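Local coordinates for protein endoglucanase (Uncultured bacterium, PDB 3X17) that probably hydrolyses internal beta-1,4-glucosidic bonds of cellulose, through a family 9 catalytic domain that binds zinc and calcium and follows an Ig-like domain, at residues W174-K182 and I256-R265; L506-H514 and H523-D531. All blocks are in the same frame, centred on the assembly; numbering follows the deposited sequence.

Interaction 1: W174-K182 and I256-R265; sequences WHDAGDYGK and IRPEQDVQRR. With ZN (zinc ion), chain C.
Tyr180 sets CG anti to its carbonyl carbon (chi1 -60°), which sends the ring toward Pro258. Arg265 bends at chi2 and chi3 (chi3 -69°), and the bends bring its guanidinium end-on to the carbonyl of the same tyrosine. The proline lies over one face of the phenol ring, offset toward the rim. Its CB is 3.8 Å from the centroid of the Tyr180 ring, a CH-pi contact. The hydroxyl continues past the proline and donates to the backbone of the other loop. Tyr180 OH lies 2.8 Å from Ile256 O, in the carbonyl plane and on a lone pair. Pro258 CB also meets the imidazole of His175, at 3.8 Å from CE1. Tyr180 CD1 sits over the centre of the His175 imidazole, 3.4 Å above its plane. His175 NE2 binds the zinc ion at 2.1 Å, and Cys132, Asp148 and His149 complete the site. The grip on Tyr180 O is double. Arg265 NH1 donates to Tyr180 O at 2.9 Å, and Arg265 NH2 reaches the same Tyr180 O at 3.1 Å. Both come from one face of the carbonyl, NH1 from well above its plane and NH2 nearer to it. Arg265 NE makes a salt bridge to Asp152. Lys182 NZ also pairs with Asp152 and bonds to Gly172 O. The shared carboxylate probably offsets the closeness of the two cations. The chemistry implies a junction of two loops beside the zinc site: 174-182 supplies a ligand, while 256-265 packs on His175 and, through Asp261 OD2, holds His149.

Interaction 2: L506-H514 and H523-D531; sequences LLVGGPNDH and HMGPRGYAD
Tyr529 carries the apolar contacts. Its ring, with CG anti to the backbone N (chi1 160°), reaches back along the first segment. Tyr529 CE1 is 3.9 Å from Val508 CG2, and the two side chains cross at about a right angle. Tyr529 CB lies 4.2 Å from Pro511 CD. The hydroxyl of Tyr529 bonds to Asn539. Pro511 also meets carbonyl oxygens. Its CG is 3.4 Å from Pro526 O, and Pro511 CA makes a CA-H...O contact with Gly528 O at 3.3 Å. Backbone bonds join the segments at two points. Asn512 N donates to Gly528 O at 3.0 Å, and His523 N donates to Asp513 O at 3.0 Å. Water 1 links Asn512 O to Met524 N. The carboxylate of Asp513 adds a side-chain bond. Asp513 OD1 accepts from Gly525 N at 2.7 Å, on the syn side but 27° out of the carboxylate plane, while OD2 accepts from Phe431 N. With an alanine here, the amides of Gly525 and Phe431 would probably lose their acceptor, and the Gly525 turn would be freer to shift. The contact joins an Asx turn, with Asn512 OD1 taking His514 N, to an inverse gamma turn centred on Gly528, both within the long loop between helices 494-499 and 543-558 of the (alpha/alpha)6 barrel.

Interactions 1 and 2 lie in series along the chain, within the family 9 catalytic region. Their centres are 24 Å apart, and their nearest atoms are about 6 Å apart without touching. Shared neighbours connect them. Helix 543-558 meets Trp174 and Asp176 from one contact and Leu507 from the other. Gln130 bonds to His175 and packs on Leu506. The zinc ion belongs to interaction 1 alone. Residues 174-182 carry the Asp-Ala-Gly-Asp sequence that supplies the catalytic base in family 9 relatives. Glu540 is probably the equivalent of their catalytic acid. It meets Ala177 by side chain and Gly509 by backbone, so both contacts probably border the active site.

Interaction 1: W174-K182 and I256-R265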
loop_
_atom_site.group_PDB
_atom_site.type_symbol
_atom_site.label_atom_id
_atom_site.label_comp_id
_atom_site.label_asym_id
_atom_site.label_seq_id
_atom_site.Cartn_x
_atom_site.Cartn_y
_atom_site.Cartn_z
ATOM N N TRP A 174 -1.764 -2.450 14.814
ATOM C CA TRP A 174 -2.248 -1.245 14.122
ATOM C C TRP A 174 -3.758 -1.259 13.959
ATOM O O TRP A 174 -4.306 -2.252 13.464
ATOM C CB TRP A 174 -1.653 -1.153 12.708
ATOM C CG TRP A 174 -0.135 -1.082 12.642
ATOM C CD1 TRP A 174 0.674 -0.188 13.281
ATOM C CD2 TRP A 174 0.739 -1.968 11.912
ATOM N NE1 TRP A 174 1.998 -0.461 12.993
ATOM C CE2 TRP A 174 2.063 -1.529 12.136
ATOM C CE3 TRP A 174 0.525 -3.053 11.052
ATOM C CZ2 TRP A 174 3.174 -2.144 11.533
ATOM C CZ3 TRP A 174 1.639 -3.660 10.435
ATOM C CH2 TRP A 174 2.945 -3.201 10.696
ATOM N N HIS A 175 -4.419 -0.130 14.239
ATOM C CA HIS A 175 -5.762 0.089 13.689
ATOM C C HIS A 175 -5.700 -0.097 12.178
ATOM O O HIS A 175 -4.779 0.417 11.530
ATOM C CB HIS A 175 -6.288 1.485 14.019
ATOM C CG HIS A 175 -6.468 1.730 15.479
ATOM N ND1 HIS A 175 -6.252 2.964 16.054
ATOM C CD2 HIS A 175 -6.769 0.885 16.500
ATOM C CE1 HIS A 175 -6.479 2.885 17.357
ATOM N NE2 HIS A 175 -6.797 1.636 17.650
ATOM N N ASP A 176 -6.637 -0.874 11.640
ATOM C CA ASP A 176 -6.517 -1.409 10.278
ATOM C C ASP A 176 -6.656 -0.297 9.257
ATOM O O ASP A 176 -6.066 -0.354 8.174
ATOM C CB ASP A 176 -7.588 -2.473 10.004
ATOM C CG ASP A 176 -7.375 -3.200 8.658
ATOM O OD1 ASP A 176 -6.338 -3.871 8.540
ATOM O OD2 ASP A 176 -8.238 -3.110 7.734
ATOM N N ALA A 177 -7.513 0.672 9.551
ATOM C CA ALA A 177 -8.023 1.553 8.511
ATOM C C ALA A 177 -8.640 2.781 9.134
ATOM O O ALA A 177 -8.011 3.438 9.950
ATOM C CB ALA A 177 -9.044 0.800 7.651
ATOM N N GLY A 178 -9.887 3.083 8.779
ATOM C CA GLY A 178 -10.643 4.088 9.510
ATOM C C GLY A 178 -11.478 3.555 10.674
ATOM O O GLY A 178 -12.163 4.324 11.359
ATOM N N ASP A 179 -11.510 2.235 10.827
ATOM C CA ASP A 179 -12.023 1.631 12.043
ATOM C C ASP A 179 -10.859 1.294 12.954
ATOM O O ASP A 179 -9.708 1.725 12.723
ATOM C CB ASP A 179 -12.812 0.348 11.731
ATOM C CG ASP A 179 -11.945 -0.719 11.085
ATOM O OD1 ASP A 179 -11.123 -0.348 10.227
ATOM O OD2 ASP A 179 -12.066 -1.906 11.449
ATOM N N TYR A 180 -11.151 0.512 13.986
ATOM C CA TYR A 180 -10.146 0.186 14.997
ATOM C C TYR A 180 -9.933 -1.310 15.114
ATOM O O TYR A 180 -9.145 -1.770 15.957
ATOM C CB TYR A 180 -10.534 0.764 16.374
ATOM C CG TYR A 180 -10.688 2.275 16.386
ATOM C CD1 TYR A 180 -9.718 3.099 15.814
ATOM C CD2 TYR A 180 -11.781 2.881 16.998
ATOM C CE1 TYR A 180 -9.850 4.483 15.817
ATOM C CE2 TYR A 180 -11.890 4.271 17.047
ATOM C CZ TYR A 180 -10.936 5.062 16.449
ATOM O OH TYR A 180 -11.065 6.452 16.455
ATOM N N GLY A 181 -10.557 -2.069 14.220
ATOM C CA GLY A 181 -10.285 -3.499 14.125
ATOM C C GLY A 181 -8.833 -3.785 13.776
ATOM O O GLY A 181 -8.136 -2.947 13.220
ATOM N N LYS A 182 -8.334 -4.928 14.228
ATOM C CA LYS A 182 -6.967 -5.330 13.935
ATOM C C LYS A 182 -7.046 -6.706 13.291
ATOM O O LYS A 182 -7.805 -7.556 13.721
ATOM C CB LYS A 182 -6.153 -5.395 15.218
ATOM C CG LYS A 182 -6.232 -4.086 16.059
ATOM C CD LYS A 182 -5.259 -4.092 17.231
ATOM C CE LYS A 182 -5.543 -5.222 18.213
ATOM N NZ LYS A 182 -4.848 -4.968 19.545
ATOM N N ILE A 256 -16.011 8.122 16.773
ATOM C CA ILE A 256 -15.516 8.541 18.071
ATOM C C ILE A 256 -14.031 8.201 18.166
ATOM O O ILE A 256 -13.524 7.403 17.366
ATOM C CB ILE A 256 -16.262 7.790 19.211
ATOM C CG1 ILE A 256 -15.752 6.346 19.302
ATOM C CG2 ILE A 256 -17.779 7.884 19.030
ATOM C CD1 ILE A 256 -16.743 5.309 19.843
ATOM N N ARG A 257 -13.370 8.735 19.191
ATOM C CA ARG A 257 -11.984 8.388 19.523
ATOM C C ARG A 257 -11.840 6.926 19.935
ATOM O O ARG A 257 -12.791 6.326 20.439
ATOM C CB ARG A 257 -11.462 9.254 20.672
ATOM C CG ARG A 257 -11.363 10.728 20.356
ATOM C CD ARG A 257 -11.509 11.576 21.633
ATOM N NE ARG A 257 -11.692 12.987 21.303
ATOM C CZ ARG A 257 -10.726 13.765 20.821
ATOM N NH1 ARG A 257 -9.513 13.264 20.636
ATOM N NH2 ARG A 257 -10.974 15.037 20.508
ATOM N N PRO A 258 -10.613 6.384 19.822
ATOM C CA PRO A 258 -10.419 4.965 20.116
ATOM C C PRO A 258 -10.563 4.659 21.602
ATOM O O PRO A 258 -10.930 3.538 21.954
ATOM C CB PRO A 258 -8.987 4.690 19.645
ATOM C CG PRO A 258 -8.316 5.987 19.622
ATOM C CD PRO A 258 -9.383 7.025 19.318
ATOM N N GLU A 259 -10.229 5.625 22.461
ATOM C CA GLU A 259 -10.364 5.434 23.906
ATOM C C GLU A 259 -11.817 5.493 24.336
ATOM O O GLU A 259 -12.154 5.046 25.415
ATOM C CB GLU A 259 -9.580 6.478 24.712
ATOM C CG GLU A 259 -8.415 7.121 23.995
ATOM C CD GLU A 259 -8.847 8.254 23.083
ATOM O OE1 GLU A 259 -9.178 7.932 21.936
ATOM O OE2 GLU A 259 -8.808 9.444 23.485
ATOM N N GLN A 260 -12.672 6.071 23.504
ATOM C CA GLN A 260 -14.105 5.992 23.766
ATOM C C GLN A 260 -14.728 4.663 23.312
ATOM O O GLN A 260 -15.880 4.362 23.664
ATOM C CB GLN A 260 -14.839 7.186 23.164
ATOM C CG GLN A 260 -14.374 8.527 23.735
ATOM C CD GLN A 260 -15.061 9.730 23.080
ATOM O OE1 GLN A 260 -15.393 10.700 23.760
ATOM N NE2 GLN A 260 -15.236 9.687 21.751
ATOM N N ASP A 261 -13.979 3.873 22.532
ATOM C CA ASP A 261 -14.534 2.643 21.961
ATOM C C ASP A 261 -14.324 1.542 22.971
ATOM O O ASP A 261 -13.308 0.849 22.957
ATOM C CB ASP A 261 -13.871 2.283 20.621
ATOM C CG ASP A 261 -14.450 1.007 20.004
ATOM O OD1 ASP A 261 -15.681 0.848 20.011
ATOM O OD2 ASP A 261 -13.678 0.170 19.480
ATOM N N VAL A 262 -15.239 1.460 23.925
ATOM C CA VAL A 262 -14.963 0.771 25.173
ATOM C C VAL A 262 -15.727 -0.563 25.210
ATOM O O VAL A 262 -15.570 -1.366 26.129
ATOM C CB VAL A 262 -15.272 1.726 26.371
ATOM C CG1 VAL A 262 -16.701 1.562 26.888
ATOM C CG2 VAL A 262 -14.234 1.595 27.453
ATOM N N GLN A 263 -16.430 -0.867 24.120
ATOM C CA GLN A 263 -17.041 -2.183 23.964
ATOM C C GLN A 263 -16.022 -3.331 24.144
ATOM O O GLN A 263 -14.822 -3.154 23.948
ATOM C CB GLN A 263 -17.765 -2.296 22.622
ATOM C CG GLN A 263 -16.821 -2.223 21.415
ATOM C CD GLN A 263 -17.525 -2.506 20.114
ATOM O OE1 GLN A 263 -18.299 -3.460 20.003
ATOM N NE2 GLN A 263 -17.254 -1.682 19.104
ATOM N N ARG A 264 -16.504 -4.498 24.558
ATOM C CA ARG A 264 -15.626 -5.629 24.711
ATOM C C ARG A 264 -15.140 -5.999 23.311
ATOM O O ARG A 264 -15.895 -5.854 22.334
ATOM C CB ARG A 264 -16.392 -6.797 25.321
ATOM C CG ARG A 264 -15.608 -8.099 25.334
ATOM C CD ARG A 264 -16.194 -9.070 26.322
ATOM N NE ARG A 264 -15.823 -8.675 27.666
ATOM C CZ ARG A 264 -15.740 -9.514 28.689
ATOM N NH1 ARG A 264 -16.022 -10.797 28.528
ATOM N NH2 ARG A 264 -15.373 -9.058 29.869
ATOM N N ARG A 265 -13.874 -6.408 23.199
ATOM C CA ARG A 265 -13.329 -6.833 21.907
ATOM C C ARG A 265 -12.919 -8.294 21.938
ATOM O O ARG A 265 -12.378 -8.767 22.936
ATOM C CB ARG A 265 -12.145 -5.963 21.493
ATOM C CG ARG A 265 -12.476 -4.476 21.505
ATOM C CD ARG A 265 -12.121 -3.812 20.194
ATOM N NE ARG A 265 -10.668 -3.735 19.978
ATOM C CZ ARG A 265 -10.141 -3.119 18.927
ATOM N NH1 ARG A 265 -10.949 -2.563 18.036
ATOM N NH2 ARG A 265 -8.838 -2.994 18.793
HETATM ZN ZN ZN C . -6.965 0.754 19.508
#

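Interaction 2: L506-H514 and H523-D531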
loop_
_atom_site.group_PDB
_atom_site.type_symbol
_atom_site.label_atom_id
_atom_site.label_comp_id
_atom_site.label_asym_id
_atom_site.label_seq_id
_atom_site.Cartn_x
_atom_site.Cartn_y
_atom_site.Cartn_z
ATOM N N LEU A 506 -1.738 9.104 4.982
ATOM C CA LEU A 506 -2.602 7.922 4.716
ATOM C C LEU A 506 -3.167 7.961 3.298
ATOM O O LEU A 506 -3.833 8.928 2.906
ATOM C CB LEU A 506 -3.759 7.836 5.723
ATOM C CG LEU A 506 -3.435 7.799 7.211
ATOM C CD1 LEU A 506 -4.704 8.123 8.010
ATOM C CD2 LEU A 506 -2.919 6.411 7.591
ATOM N N LEU A 507 -2.980 6.868 2.564
ATOM C CA LEU A 507 -3.575 6.725 1.246
ATOM C C LEU A 507 -5.020 6.194 1.340
ATOM O O LEU A 507 -5.244 5.069 1.808
ATOM C CB LEU A 507 -2.724 5.758 0.410
ATOM C CG LEU A 507 -3.215 5.307 -0.972
ATOM C CD1 LEU A 507 -3.332 6.494 -1.943
ATOM C CD2 LEU A 507 -2.269 4.262 -1.543
ATOM N N VAL A 508 -5.970 6.927 0.748
ATOM C CA VAL A 508 -7.336 6.435 0.639
ATOM C C VAL A 508 -7.490 5.465 -0.509
ATOM O O VAL A 508 -6.697 5.470 -1.441
ATOM C CB VAL A 508 -8.392 7.570 0.541
ATOM C CG1 VAL A 508 -8.379 8.434 1.808
ATOM C CG2 VAL A 508 -8.205 8.427 -0.726
ATOM N N GLY A 509 -8.473 4.576 -0.397
ATOM C CA GLY A 509 -8.743 3.579 -1.422
ATOM C C GLY A 509 -8.818 4.120 -2.847
ATOM O O GLY A 509 -8.333 3.477 -3.768
ATOM N N GLY A 510 -9.572 5.187 -3.049
ATOM C CA GLY A 510 -9.698 5.803 -4.371
ATOM C C GLY A 510 -10.880 5.292 -5.206
ATOM O O GLY A 510 -11.724 4.539 -4.713
ATOM N N PRO A 511 -10.877 5.621 -6.510
ATOM C CA PRO A 511 -11.975 5.366 -7.435
ATOM C C PRO A 511 -12.414 3.915 -7.449
ATOM O O PRO A 511 -11.574 2.996 -7.398
ATOM C CB PRO A 511 -11.385 5.729 -8.806
ATOM C CG PRO A 511 -10.310 6.695 -8.537
ATOM C CD PRO A 511 -9.889 6.551 -7.076
ATOM N N ASN A 512 -13.730 3.726 -7.541
ATOM C CA ASN A 512 -14.360 2.423 -7.357
ATOM C C ASN A 512 -15.611 2.392 -8.221
ATOM O O ASN A 512 -16.463 3.293 -8.135
ATOM C CB ASN A 512 -14.690 2.250 -5.862
ATOM C CG ASN A 512 -15.352 0.918 -5.535
ATOM O OD1 ASN A 512 -15.751 0.164 -6.421
ATOM N ND2 ASN A 512 -15.537 0.659 -4.241
ATOM N N ASP A 513 -15.679 1.410 -9.120
ATOM C CA ASP A 513 -16.820 1.261 -10.005
ATOM C C ASP A 513 -18.039 0.701 -9.267
ATOM O O ASP A 513 -19.154 0.756 -9.790
ATOM C CB ASP A 513 -16.465 0.324 -11.177
ATOM C CG ASP A 513 -15.703 1.039 -12.303
ATOM O OD1 ASP A 513 -16.118 2.154 -12.702
ATOM O OD2 ASP A 513 -14.677 0.489 -12.764
ATOM N N HIS A 514 -17.825 0.090 -8.106
ATOM C CA HIS A 514 -18.885 -0.687 -7.462
ATOM C C HIS A 514 -19.227 -0.135 -6.095
ATOM O O HIS A 514 -18.772 -0.660 -5.083
ATOM C CB HIS A 514 -18.512 -2.176 -7.363
ATOM C CG HIS A 514 -18.163 -2.797 -8.682
ATOM N ND1 HIS A 514 -16.858 -3.016 -9.074
ATOM C CD2 HIS A 514 -18.929 -3.087 -9.761
ATOM C CE1 HIS A 514 -16.841 -3.474 -10.314
ATOM N NE2 HIS A 514 -18.082 -3.504 -10.764
ATOM N N HIS A 523 -19.790 2.688 -11.997
ATOM C CA HIS A 523 -19.228 2.686 -13.344
ATOM C C HIS A 523 -18.695 4.054 -13.772
ATOM O O HIS A 523 -18.722 4.385 -14.958
ATOM C CB HIS A 523 -20.270 2.150 -14.352
ATOM C CG HIS A 523 -20.823 0.815 -13.967
ATOM N ND1 HIS A 523 -22.171 0.598 -13.773
ATOM C CD2 HIS A 523 -20.199 -0.321 -13.573
ATOM C CE1 HIS A 523 -22.356 -0.633 -13.331
ATOM N NE2 HIS A 523 -21.176 -1.219 -13.217
ATOM N N MET A 524 -18.253 4.858 -12.804
ATOM C CA MET A 524 -17.560 6.126 -13.091
ATOM C C MET A 524 -16.034 5.960 -13.250
ATOM O O MET A 524 -15.316 6.940 -13.479
ATOM C CB MET A 524 -17.871 7.165 -12.001
ATOM C CG MET A 524 -19.350 7.513 -11.888
ATOM S SD MET A 524 -19.963 8.228 -13.438
ATOM C CE MET A 524 -19.392 9.906 -13.266
ATOM N N GLY A 525 -15.543 4.731 -13.112
ATOM C CA GLY A 525 -14.093 4.466 -13.213
ATOM C C GLY A 525 -13.196 5.415 -12.420
ATOM O O GLY A 525 -13.339 5.531 -11.210
ATOM N N PRO A 526 -12.222 6.072 -13.089
ATOM C CA PRO A 526 -11.234 6.857 -12.340
ATOM C C PRO A 526 -11.873 8.088 -11.730
ATOM O O PRO A 526 -11.231 8.824 -10.970
ATOM C CB PRO A 526 -10.228 7.271 -13.420
ATOM C CG PRO A 526 -11.061 7.342 -14.695
ATOM C CD PRO A 526 -12.100 6.257 -14.551
ATOM N N ARG A 527 -13.131 8.325 -12.080
ATOM C CA ARG A 527 -13.886 9.390 -11.466
ATOM C C ARG A 527 -14.798 8.952 -10.330
ATOM O O ARG A 527 -15.471 9.794 -9.732
ATOM C CB ARG A 527 -14.702 10.142 -12.509
ATOM C CG ARG A 527 -13.900 11.196 -13.238
ATOM C CD ARG A 527 -14.813 11.942 -14.197
ATOM N NE ARG A 527 -14.110 13.031 -14.842
ATOM C CZ ARG A 527 -13.395 12.879 -15.948
ATOM N NH1 ARG A 527 -13.351 11.700 -16.549
ATOM N NH2 ARG A 527 -12.756 13.914 -16.464
ATOM N N GLY A 528 -14.821 7.653 -10.031
ATOM C CA GLY A 528 -15.738 7.123 -9.009
ATOM C C GLY A 528 -15.306 7.308 -7.559
ATOM O O GLY A 528 -15.061 6.351 -6.855
ATOM N N TYR A 529 -15.169 8.551 -7.117
ATOM C CA TYR A 529 -14.584 8.824 -5.791
ATOM C C TYR A 529 -15.238 10.056 -5.203
ATOM O O TYR A 529 -15.513 10.999 -5.928
ATOM C CB TYR A 529 -13.073 9.083 -5.901
ATOM C CG TYR A 529 -12.488 9.821 -4.706
ATOM C CD1 TYR A 529 -11.985 9.120 -3.614
ATOM C CD2 TYR A 529 -12.418 11.217 -4.685
ATOM C CE1 TYR A 529 -11.408 9.795 -2.521
ATOM C CE2 TYR A 529 -11.862 11.902 -3.583
ATOM C CZ TYR A 529 -11.408 11.178 -2.483
ATOM O OH TYR A 529 -10.847 11.833 -1.394
ATOM N N ALA A 530 -15.349 10.114 -3.883
ATOM C CA ALA A 530 -15.904 11.311 -3.226
ATOM C C ALA A 530 -15.210 11.621 -1.924
ATOM O O ALA A 530 -15.167 10.785 -1.014
ATOM C CB ALA A 530 -17.412 11.164 -2.994
ATOM N N ASP A 531 -14.742 12.852 -1.782
ATOM C CA ASP A 531 -14.061 13.209 -0.545
ATOM C C ASP A 531 -15.072 13.511 0.566
ATOM O O ASP A 531 -15.250 14.649 0.961
ATOM C CB ASP A 531 -13.094 14.377 -0.759
ATOM C CG ASP A 531 -12.279 14.706 0.497
ATOM O OD1 ASP A 531 -12.361 13.943 1.501
ATOM O OD2 ASP A 531 -11.542 15.715 0.458
HETATM O O HOH W 1 -18.211 4.574 -9.826
#